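Long-range contacts in YaeO (Vibrio cholerae serotype O1, PDB 6JIE), which inhibits Rho-dependent transcription termination by dissociating the hexameric state of Rho, and is a structural homologue of the RNA chaperone Hfq: residues A[9-20]-A[70-80]; A[39-47]-A[57-65]. One frame throughout, in Å; residues are numbered along the deposited sequence.

Contact 1 of 2, residues A[9-20]-A[70-80]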
loop_
_atom_site.group_PDB
_atom_site.type_symbol
_atom_site.label_atom_id
_atom_site.label_comp_id
_atom_site.label_asym_id
_atom_site.label_seq_id
_atom_site.Cartn_x
_atom_site.Cartn_y
_atom_site.Cartn_z
ATOM N N TYR A 9 1.691 -11.260 14.264
ATOM C CA TYR A 9 1.120 -10.773 13.010
ATOM C C TYR A 9 1.489 -9.320 12.729
ATOM O O TYR A 9 1.530 -8.903 11.563
ATOM C CB TYR A 9 -0.400 -10.954 13.029
ATOM C CG TYR A 9 -0.809 -12.393 12.825
ATOM C CD1 TYR A 9 -0.634 -13.015 11.594
ATOM C CD2 TYR A 9 -1.357 -13.135 13.860
ATOM C CE1 TYR A 9 -1.002 -14.325 11.402
ATOM C CE2 TYR A 9 -1.729 -14.451 13.674
ATOM C CZ TYR A 9 -1.546 -15.042 12.443
ATOM O OH TYR A 9 -1.910 -16.354 12.246
ATOM N N ILE A 10 1.761 -8.539 13.771
ATOM C CA ILE A 10 2.289 -7.189 13.577
ATOM C C ILE A 10 3.642 -7.252 12.887
ATOM O O ILE A 10 3.896 -6.549 11.901
ATOM C CB ILE A 10 2.389 -6.457 14.927
ATOM C CG1 ILE A 10 1.001 -6.330 15.549
ATOM C CG2 ILE A 10 3.033 -5.089 14.743
ATOM C CD1 ILE A 10 0.044 -5.545 14.708
ATOM N N GLU A 11 4.534 -8.104 13.403
ATOM C CA GLU A 11 5.847 -8.275 12.800
ATOM C C GLU A 11 5.729 -8.758 11.361
ATOM O O GLU A 11 6.426 -8.258 10.470
ATOM C CB GLU A 11 6.663 -9.262 13.634
ATOM C CG GLU A 11 7.982 -9.691 13.004
ATOM C CD GLU A 11 8.786 -10.618 13.896
ATOM O OE1 GLU A 11 8.295 -11.722 14.233
ATOM O OE2 GLU A 11 9.919 -10.241 14.270
ATOM N N LEU A 12 4.831 -9.711 11.112
ATOM C CA LEU A 12 4.663 -10.244 9.766
ATOM C C LEU A 12 4.119 -9.195 8.802
ATOM O O LEU A 12 4.570 -9.121 7.655
ATOM C CB LEU A 12 3.765 -11.480 9.806
ATOM C CG LEU A 12 3.430 -12.171 8.492
ATOM C CD1 LEU A 12 3.318 -13.658 8.741
ATOM C CD2 LEU A 12 2.124 -11.652 7.913
ATOM N N ALA A 13 3.150 -8.381 9.236
ATOM C CA ALA A 13 2.650 -7.300 8.388
ATOM C C ALA A 13 3.763 -6.337 7.997
ATOM O O ALA A 13 3.824 -5.875 6.855
ATOM C CB ALA A 13 1.528 -6.534 9.096
ATOM N N CYS A 14 4.643 -6.011 8.934
ATOM C CA CYS A 14 5.777 -5.153 8.609
ATOM C C CYS A 14 6.783 -5.860 7.705
ATOM O O CYS A 14 7.348 -5.236 6.797
ATOM C CB CYS A 14 6.446 -4.688 9.898
ATOM S SG CYS A 14 5.388 -3.617 10.888
ATOM N N LEU A 15 7.047 -7.153 7.954
ATOM C CA LEU A 15 8.028 -7.883 7.153
ATOM C C LEU A 15 7.676 -7.823 5.674
ATOM O O LEU A 15 8.548 -7.615 4.822
ATOM C CB LEU A 15 8.111 -9.342 7.622
ATOM C CG LEU A 15 9.091 -10.256 6.906
ATOM C CD1 LEU A 15 10.510 -9.792 7.203
ATOM C CD2 LEU A 15 8.873 -11.707 7.332
ATOM N N PHE A 16 6.397 -7.992 5.353
ATOM C CA PHE A 16 5.926 -8.005 3.975
ATOM C C PHE A 16 5.352 -6.661 3.522
ATOM O O PHE A 16 4.813 -6.576 2.417
ATOM C CB PHE A 16 4.867 -9.101 3.809
ATOM C CG PHE A 16 5.387 -10.503 4.093
ATOM C CD1 PHE A 16 6.574 -10.941 3.529
ATOM C CD2 PHE A 16 4.692 -11.362 4.921
ATOM C CE1 PHE A 16 7.059 -12.236 3.767
ATOM C CE2 PHE A 16 5.179 -12.661 5.172
ATOM C CZ PHE A 16 6.366 -13.078 4.596
ATOM N N HIS A 17 5.443 -5.620 4.346
ATOM C CA HIS A 17 4.877 -4.300 4.044
ATOM C C HIS A 17 3.435 -4.409 3.565
ATOM O O HIS A 17 3.063 -3.931 2.491
ATOM C CB HIS A 17 5.732 -3.551 3.023
ATOM C CG HIS A 17 7.088 -3.204 3.545
ATOM N ND1 HIS A 17 7.271 -2.623 4.780
ATOM C CD2 HIS A 17 8.324 -3.381 3.024
ATOM C CE1 HIS A 17 8.561 -2.431 4.987
ATOM N NE2 HIS A 17 9.222 -2.881 3.937
ATOM N N LEU A 18 2.633 -5.037 4.387
ATOM C CA LEU A 18 1.263 -5.296 3.976
ATOM C C LEU A 18 0.407 -4.046 4.137
ATOM O O LEU A 18 0.558 -3.321 5.118
ATOM C CB LEU A 18 0.663 -6.418 4.813
ATOM C CG LEU A 18 1.280 -7.804 4.633
ATOM C CD1 LEU A 18 0.479 -8.824 5.437
ATOM C CD2 LEU A 18 1.310 -8.189 3.161
ATOM N N PRO A 19 -0.530 -3.804 3.214
ATOM C CA PRO A 19 -1.533 -2.758 3.438
ATOM C C PRO A 19 -2.515 -3.211 4.506
ATOM O O PRO A 19 -3.085 -4.300 4.408
ATOM C CB PRO A 19 -2.211 -2.620 2.074
ATOM C CG PRO A 19 -2.059 -3.981 1.446
ATOM C CD PRO A 19 -0.715 -4.489 1.926
ATOM N N VAL A 20 -2.706 -2.375 5.534
ATOM C CA VAL A 20 -3.545 -2.745 6.669
ATOM C C VAL A 20 -4.381 -1.566 7.136
ATOM O O VAL A 20 -4.014 -0.403 6.960
ATOM C CB VAL A 20 -2.739 -3.283 7.871
ATOM C CG1 VAL A 20 -2.059 -4.614 7.502
ATOM C CG2 VAL A 20 -1.718 -2.279 8.352
ATOM N N SER A 70 -5.368 -6.270 1.504
ATOM C CA SER A 70 -5.078 -6.996 0.279
ATOM C C SER A 70 -5.330 -8.472 0.511
ATOM O O SER A 70 -5.436 -8.937 1.652
ATOM C CB SER A 70 -3.627 -6.797 -0.179
ATOM O OG SER A 70 -2.745 -7.272 0.826
ATOM N N GLU A 71 -5.401 -9.208 -0.593
ATOM C CA GLU A 71 -5.503 -10.655 -0.533
ATOM C C GLU A 71 -4.129 -11.228 -0.220
ATOM O O GLU A 71 -3.174 -11.021 -0.978
ATOM C CB GLU A 71 -6.034 -11.211 -1.851
ATOM C CG GLU A 71 -6.276 -12.710 -1.855
ATOM C CD GLU A 71 -5.970 -13.331 -3.201
ATOM O OE1 GLU A 71 -5.012 -14.127 -3.283
ATOM O OE2 GLU A 71 -6.676 -13.011 -4.178
ATOM N N GLN A 72 -4.029 -11.933 0.897
ATOM C CA GLN A 72 -2.821 -12.661 1.250
ATOM C C GLN A 72 -3.208 -13.779 2.207
ATOM O O GLN A 72 -4.299 -13.748 2.790
ATOM C CB GLN A 72 -1.756 -11.730 1.860
ATOM C CG GLN A 72 -2.280 -10.543 2.640
ATOM C CD GLN A 72 -2.536 -10.883 4.092
ATOM O OE1 GLN A 72 -2.425 -12.037 4.500
ATOM N NE2 GLN A 72 -2.880 -9.876 4.875
ATOM N N PRO A 73 -2.371 -14.806 2.346
ATOM C CA PRO A 73 -2.778 -15.996 3.101
ATOM C C PRO A 73 -2.623 -15.879 4.608
ATOM O O PRO A 73 -2.887 -16.861 5.310
ATOM C CB PRO A 73 -1.835 -17.071 2.550
ATOM C CG PRO A 73 -0.592 -16.311 2.272
ATOM C CD PRO A 73 -1.066 -15.010 1.684
ATOM N N HIS A 74 -2.214 -14.728 5.131
ATOM C CA HIS A 74 -1.799 -14.672 6.526
ATOM C C HIS A 74 -2.941 -14.296 7.459
ATOM O O HIS A 74 -3.124 -14.943 8.492
ATOM C CB HIS A 74 -0.633 -13.703 6.674
ATOM C CG HIS A 74 0.486 -14.003 5.732
ATOM N ND1 HIS A 74 1.283 -15.115 5.872
ATOM C CD2 HIS A 74 0.898 -13.377 4.605
ATOM C CE1 HIS A 74 2.162 -15.149 4.887
ATOM N NE2 HIS A 74 1.948 -14.109 4.102
ATOM N N PHE A 75 -3.714 -13.268 7.111
ATOM C CA PHE A 75 -4.837 -12.879 7.950
ATOM C C PHE A 75 -5.838 -12.072 7.137
ATOM O O PHE A 75 -5.507 -11.474 6.106
ATOM C CB PHE A 75 -4.385 -12.074 9.185
ATOM C CG PHE A 75 -3.596 -10.834 8.859
ATOM C CD1 PHE A 75 -4.240 -9.624 8.635
ATOM C CD2 PHE A 75 -2.210 -10.872 8.810
ATOM C CE1 PHE A 75 -3.513 -8.482 8.350
ATOM C CE2 PHE A 75 -1.477 -9.742 8.525
ATOM C CZ PHE A 75 -2.132 -8.536 8.299
ATOM N N SER A 76 -7.073 -12.068 7.637
ATOM C CA SER A 76 -8.095 -11.108 7.245
ATOM C C SER A 76 -8.204 -10.045 8.335
ATOM O O SER A 76 -7.612 -8.964 8.215
ATOM C CB SER A 76 -9.435 -11.805 7.017
ATOM O OG SER A 76 -9.388 -12.596 5.842
ATOM N N VAL A 77 -8.927 -10.349 9.418
ATOM C CA VAL A 77 -9.032 -9.457 10.572
ATOM C C VAL A 77 -8.451 -10.152 11.797
ATOM O O VAL A 77 -8.841 -11.283 12.125
ATOM C CB VAL A 77 -10.485 -9.029 10.839
ATOM C CG1 VAL A 77 -10.525 -8.049 12.004
ATOM C CG2 VAL A 77 -11.084 -8.396 9.603
ATOM N N ILE A 78 -7.513 -9.475 12.454
ATOM C CA ILE A 78 -6.899 -9.908 13.702
ATOM C C ILE A 78 -7.438 -9.009 14.797
ATOM O O ILE A 78 -7.389 -7.779 14.674
ATOM C CB ILE A 78 -5.362 -9.816 13.641
ATOM C CG1 ILE A 78 -4.790 -10.785 12.595
ATOM C CG2 ILE A 78 -4.752 -10.057 15.007
ATOM C CD1 ILE A 78 -5.019 -12.239 12.909
ATOM N N HIS A 79 -7.966 -9.610 15.855
ATOM C CA HIS A 79 -8.442 -8.869 17.015
ATOM C C HIS A 79 -7.480 -9.094 18.171
ATOM O O HIS A 79 -7.172 -10.241 18.515
ATOM C CB HIS A 79 -9.863 -9.292 17.395
ATOM C CG HIS A 79 -10.893 -8.930 16.368
ATOM N ND1 HIS A 79 -11.452 -7.671 16.287
ATOM C CD2 HIS A 79 -11.463 -9.659 15.379
ATOM C CE1 HIS A 79 -12.317 -7.641 15.288
ATOM N NE2 HIS A 79 -12.345 -8.834 14.724
ATOM N N PHE A 80 -7.017 -8.006 18.775
ATOM C CA PHE A 80 -6.045 -8.076 19.857
ATOM C C PHE A 80 -6.721 -8.015 21.219
ATOM O O PHE A 80 -7.766 -7.381 21.387
ATOM C CB PHE A 80 -5.028 -6.937 19.748
ATOM C CG PHE A 80 -4.282 -6.916 18.454
ATOM C CD1 PHE A 80 -3.231 -7.789 18.232
ATOM C CD2 PHE A 80 -4.629 -6.022 17.454
ATOM C CE1 PHE A 80 -2.543 -7.772 17.042
ATOM C CE2 PHE A 80 -3.935 -6.001 16.262
ATOM C CZ PHE A 80 -2.890 -6.883 16.060
HETATM O O HOH W 1 -1.443 -16.889 9.646
HETATM O O HOH W 2 -2.956 -7.037 3.577
#
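Tyr9, His74 and Phe75 bury the most surface where the N-terminal helix 9-15 of this Hfq-like, Sm-type fold packs on the loop 70-76 and the strand 77-79. The Tyr9 and Phe75 side chains run alongside one another in opposite senses, their ring planes steeply inclined at 76°, CD1 of Tyr9 lying 3.9 Å from CD2 of Phe75. Over one face of the Tyr9 ring sits the CD1 methyl of Ile78, a CH-pi contact 4.1 Å from the ring centroid. The Phe75 ring, brought inward with CG between its backbone N and carbonyl carbon (chi1 57°), has Leu12 CD2, Ala13 CB and Val20 CG1 around its edge, while Leu18 CD1 comes in obliquely. The amide nitrogen of Gln72 lies over the centre of one Phe75 face, and OE1 at the other branch of that amide takes the backbone N-H groups of both His74 and Phe75, two bonds that hold the amide against the backbone there. His74 meets the helix at Leu12, whose CD2 lies over one ring face, 4.0 Å from the centroid, and also Phe16, just after the helix. His74 NE2 lies 3.7 Å from Phe16 CE2, the two rings nearly parallel but slid apart. The helix ends in a Schellman motif with His17 as C-prime residue, after which Pro19 CG packs on Ser70 OG. Polar links between the segments run through water: one molecule joins Pro19 O, Ser70 OG and Gln72 NE2, and another sits in the plane of the Tyr9 ring at its edge, 2.7 Å from Tyr9 OH and 2.8 Å from His74 O.

Contact 2 of 2, residues A[39-47]-A[57-65]. With MG (magnesium ion), chain C.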
loop_
_atom_site.group_PDB
_atom_site.type_symbol
_atom_site.label_atom_id
_atom_site.label_comp_id
_atom_site.label_asym_id
_atom_site.label_seq_id
_atom_site.Cartn_x
_atom_site.Cartn_y
_atom_site.Cartn_z
ATOM N N ARG A 39 10.234 1.742 18.750
ATOM C CA ARG A 39 9.767 2.476 19.912
ATOM C C ARG A 39 9.655 3.959 19.585
ATOM O O ARG A 39 10.475 4.506 18.845
ATOM C CB ARG A 39 10.707 2.250 21.104
ATOM C CG ARG A 39 10.720 0.795 21.550
ATOM C CD ARG A 39 11.179 0.659 22.979
ATOM N NE ARG A 39 11.230 -0.732 23.425
ATOM C CZ ARG A 39 10.322 -1.305 24.213
ATOM N NH1 ARG A 39 9.278 -0.612 24.648
ATOM N NH2 ARG A 39 10.459 -2.574 24.571
ATOM N N ASN A 40 8.629 4.603 20.134
ATOM C CA ASN A 40 8.468 6.043 19.972
ATOM C C ASN A 40 9.379 6.759 20.965
ATOM O O ASN A 40 10.174 6.133 21.666
ATOM C CB ASN A 40 6.996 6.434 20.112
ATOM C CG ASN A 40 6.387 6.065 21.479
ATOM O OD1 ASN A 40 7.088 5.837 22.472
ATOM N ND2 ASN A 40 5.056 6.021 21.522
ATOM N N SER A 41 9.274 8.090 21.041
ATOM C CA SER A 41 10.145 8.857 21.929
ATOM C C SER A 41 9.878 8.563 23.394
ATOM O O SER A 41 10.758 8.787 24.229
ATOM C CB SER A 41 9.986 10.358 21.665
ATOM O OG SER A 41 8.680 10.799 21.992
ATOM N N GLN A 42 8.682 8.074 23.717
ATOM C CA GLN A 42 8.318 7.644 25.056
ATOM C C GLN A 42 8.749 6.211 25.360
ATOM O O GLN A 42 8.465 5.714 26.460
ATOM C CB GLN A 42 6.810 7.788 25.233
ATOM C CG GLN A 42 6.339 9.231 25.328
ATOM C CD GLN A 42 4.831 9.328 25.319
ATOM O OE1 GLN A 42 4.205 9.588 26.349
ATOM N NE2 GLN A 42 4.234 9.107 24.153
ATOM N N LYS A 43 9.441 5.559 24.423
ATOM C CA LYS A 43 9.950 4.195 24.544
ATOM C C LYS A 43 8.835 3.165 24.563
ATOM O O LYS A 43 9.022 2.059 25.088
ATOM C CB LYS A 43 10.843 4.012 25.781
ATOM C CG LYS A 43 11.949 5.051 25.918
ATOM C CD LYS A 43 12.842 5.091 24.693
ATOM C CE LYS A 43 14.113 5.859 25.005
ATOM N NZ LYS A 43 13.903 6.828 26.120
ATOM N N GLN A 44 7.678 3.510 24.002
ATOM C CA GLN A 44 6.562 2.586 23.865
ATOM C C GLN A 44 6.679 1.851 22.540
ATOM O O GLN A 44 7.085 2.438 21.543
ATOM C CB GLN A 44 5.240 3.348 23.921
ATOM C CG GLN A 44 5.032 4.086 25.252
ATOM C CD GLN A 44 4.027 5.235 25.155
ATOM O OE1 GLN A 44 3.829 5.821 24.089
ATOM N NE2 GLN A 44 3.398 5.563 26.275
ATOM N N GLU A 45 6.346 0.558 22.545
ATOM C CA GLU A 45 6.411 -0.233 21.318
ATOM C C GLU A 45 5.338 0.241 20.354
ATOM O O GLU A 45 4.170 0.370 20.732
ATOM C CB GLU A 45 6.209 -1.720 21.605
ATOM C CG GLU A 45 7.255 -2.384 22.484
ATOM C CD GLU A 45 7.148 -3.898 22.441
ATOM O OE1 GLU A 45 7.364 -4.474 21.354
ATOM O OE2 GLU A 45 6.830 -4.511 23.483
ATOM N N CYS A 46 5.730 0.466 19.102
ATOM C CA CYS A 46 4.818 0.995 18.097
ATOM C C CYS A 46 4.962 0.217 16.800
ATOM O O CYS A 46 5.992 -0.403 16.523
ATOM C CB CYS A 46 5.086 2.476 17.816
ATOM S SG CYS A 46 4.664 3.545 19.204
ATOM N N ILE A 47 3.908 0.267 15.995
ATOM C CA ILE A 47 4.013 -0.041 14.574
ATOM C C ILE A 47 4.069 1.281 13.819
ATOM O O ILE A 47 3.297 2.201 14.105
ATOM C CB ILE A 47 2.841 -0.912 14.097
ATOM C CG1 ILE A 47 2.890 -1.064 12.561
ATOM C CG2 ILE A 47 1.532 -0.327 14.555
ATOM C CD1 ILE A 47 1.823 -1.968 12.002
ATOM N N LEU A 57 3.306 6.608 14.339
ATOM C CA LEU A 57 3.805 5.602 15.275
ATOM C C LEU A 57 2.678 5.311 16.248
ATOM O O LEU A 57 2.403 6.119 17.144
ATOM C CB LEU A 57 5.049 6.070 16.025
ATOM C CG LEU A 57 6.284 6.340 15.179
ATOM C CD1 LEU A 57 7.459 6.660 16.075
ATOM C CD2 LEU A 57 6.581 5.148 14.282
ATOM N N LEU A 58 2.045 4.159 16.068
ATOM C CA LEU A 58 0.853 3.766 16.802
ATOM C C LEU A 58 1.212 2.691 17.807
ATOM O O LEU A 58 1.787 1.660 17.442
ATOM C CB LEU A 58 -0.224 3.258 15.844
ATOM C CG LEU A 58 -0.667 4.315 14.840
ATOM C CD1 LEU A 58 -1.477 3.693 13.697
ATOM C CD2 LEU A 58 -1.487 5.348 15.581
ATOM N N GLU A 59 0.850 2.922 19.062
ATOM C CA GLU A 59 1.250 2.033 20.141
ATOM C C GLU A 59 0.595 0.673 19.978
ATOM O O GLU A 59 -0.636 0.571 19.918
ATOM C CB GLU A 59 0.854 2.635 21.480
ATOM C CG GLU A 59 1.592 3.892 21.857
ATOM C CD GLU A 59 0.939 4.555 23.047
ATOM O OE1 GLU A 59 1.111 4.072 24.192
ATOM O OE2 GLU A 59 0.217 5.540 22.824
ATOM N N THR A 60 1.412 -0.380 19.954
ATOM C CA THR A 60 0.839 -1.706 19.787
ATOM C C THR A 60 -0.067 -2.078 20.952
ATOM O O THR A 60 -1.060 -2.782 20.737
ATOM C CB THR A 60 1.942 -2.750 19.585
ATOM O OG1 THR A 60 2.769 -2.841 20.749
ATOM C CG2 THR A 60 2.786 -2.403 18.354
ATOM N N ASP A 61 0.234 -1.597 22.177
ATOM C CA ASP A 61 -0.652 -1.837 23.317
ATOM C C ASP A 61 -2.016 -1.196 23.133
ATOM O O ASP A 61 -2.950 -1.533 23.870
ATOM C CB ASP A 61 -0.066 -1.294 24.629
ATOM C CG ASP A 61 1.158 -2.050 25.097
ATOM O OD1 ASP A 61 2.008 -1.419 25.768
ATOM O OD2 ASP A 61 1.276 -3.258 24.801
ATOM N N GLN A 62 -2.145 -0.246 22.213
ATOM C CA GLN A 62 -3.403 0.444 21.978
ATOM C C GLN A 62 -4.137 -0.075 20.753
ATOM O O GLN A 62 -5.166 0.487 20.380
ATOM C CB GLN A 62 -3.161 1.946 21.854
ATOM C CG GLN A 62 -2.680 2.559 23.153
ATOM C CD GLN A 62 -3.705 2.393 24.257
ATOM O OE1 GLN A 62 -4.910 2.467 24.014
ATOM N NE2 GLN A 62 -3.233 2.137 25.471
ATOM N N LEU A 63 -3.649 -1.141 20.125
ATOM C CA LEU A 63 -4.332 -1.678 18.953
ATOM C C LEU A 63 -5.530 -2.512 19.385
ATOM O O LEU A 63 -5.427 -3.336 20.301
ATOM C CB LEU A 63 -3.389 -2.531 18.114
ATOM C CG LEU A 63 -2.308 -1.752 17.384
ATOM C CD1 LEU A 63 -1.280 -2.738 16.884
ATOM C CD2 LEU A 63 -2.933 -0.984 16.240
ATOM N N SER A 64 -6.664 -2.294 18.726
ATOM C CA SER A 64 -7.831 -3.154 18.886
ATOM C C SER A 64 -7.916 -4.216 17.800
ATOM O O SER A 64 -8.253 -5.367 18.088
ATOM C CB SER A 64 -9.118 -2.324 18.884
ATOM O OG SER A 64 -10.255 -3.158 19.051
ATOM N N SER A 65 -7.611 -3.861 16.556
ATOM C CA SER A 65 -7.668 -4.840 15.479
ATOM C C SER A 65 -6.766 -4.388 14.342
ATOM O O SER A 65 -6.452 -3.201 14.200
ATOM C CB SER A 65 -9.104 -5.044 14.975
ATOM O OG SER A 65 -9.644 -3.845 14.433
HETATM MG MG MG C . 1.801 0.494 26.870
HETATM O O HOH W 3 3.264 7.219 19.239
HETATM O O HOH W 4 2.075 7.942 23.660
HETATM O O HOH W 5 2.706 -0.288 22.948
HETATM O O HOH W 6 4.153 -2.679 24.423
HETATM O O HOH W 7 5.009 -4.772 20.316
HETATM O O HOH W 8 2.111 1.698 24.975
HETATM O O HOH W 9 -0.222 1.083 27.070
#
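Ile47 and Leu58 form an antiparallel hydrogen-bonded pair in the beta hairpin of strands 45-50 and 55-59, each backbone N donating to the other's O. One step on, Cys46 faces Glu59 as a non-hydrogen-bonded pair, and Thr60 N closes on Glu45 O at 3.0 Å as the chain turns into the 3-10 segment 60-62. Glu59 can be followed outward. Its CB lies 4.1 Å from Glu45 O; CG, placed anti to the carbonyl carbon (chi1 -67°), passes Cys46 SG and Gln44 OE1. The carboxylate then stacks on the Gln44 amide, the planes 8° apart, with Glu59 CD 3.3 Å from Gln44 OE1. Glu59 OE1 and Gln44 OE1, 3.2 Å apart, are both acceptors and share no hydrogen bond; their donors come from elsewhere. Glu59 OE1 accepts from a water bound to magnesium, and a second water donates to Gln44 OE1 and, weakly, to Glu59 OE2. Asn40 ND2 gives a nearly straight bond (166°) to a lone pair of Gln44 OE1, at 2.9 Å; Asn40 OD1 in turn receives Gln44 N, tying off the type I turn 40-43. Asp61 OD1 binds the magnesium directly at 2.2 Å, beside two waters. Glu59 thus belongs to the second shell: its carboxylate probably orients a metal-bound water and adds negative charge near the cation.

Contact 2 (39-47 with 57-65) falls, along the chain, between the two segments of contact 1 (9-20 with 70-80); their centres are 16 Å apart, on opposite sides of the chain's centre. They share the four-stranded antiparallel sheet, in which strand 63-68 runs between 19-24 and 77-79. There they touch: Phe80 N makes a probable hydrogen bond to Ser64 O, and Ile78 O packs on Ser65 CB. Contact 1 joins the N-terminal helix to the C-terminal part of the chain, whereas contact 2 pairs the hairpin strands and carries the chain through the magnesium-binding 3-10 segment 60-62 into strand 63-68, which pairs with strand 77-79 of contact 1.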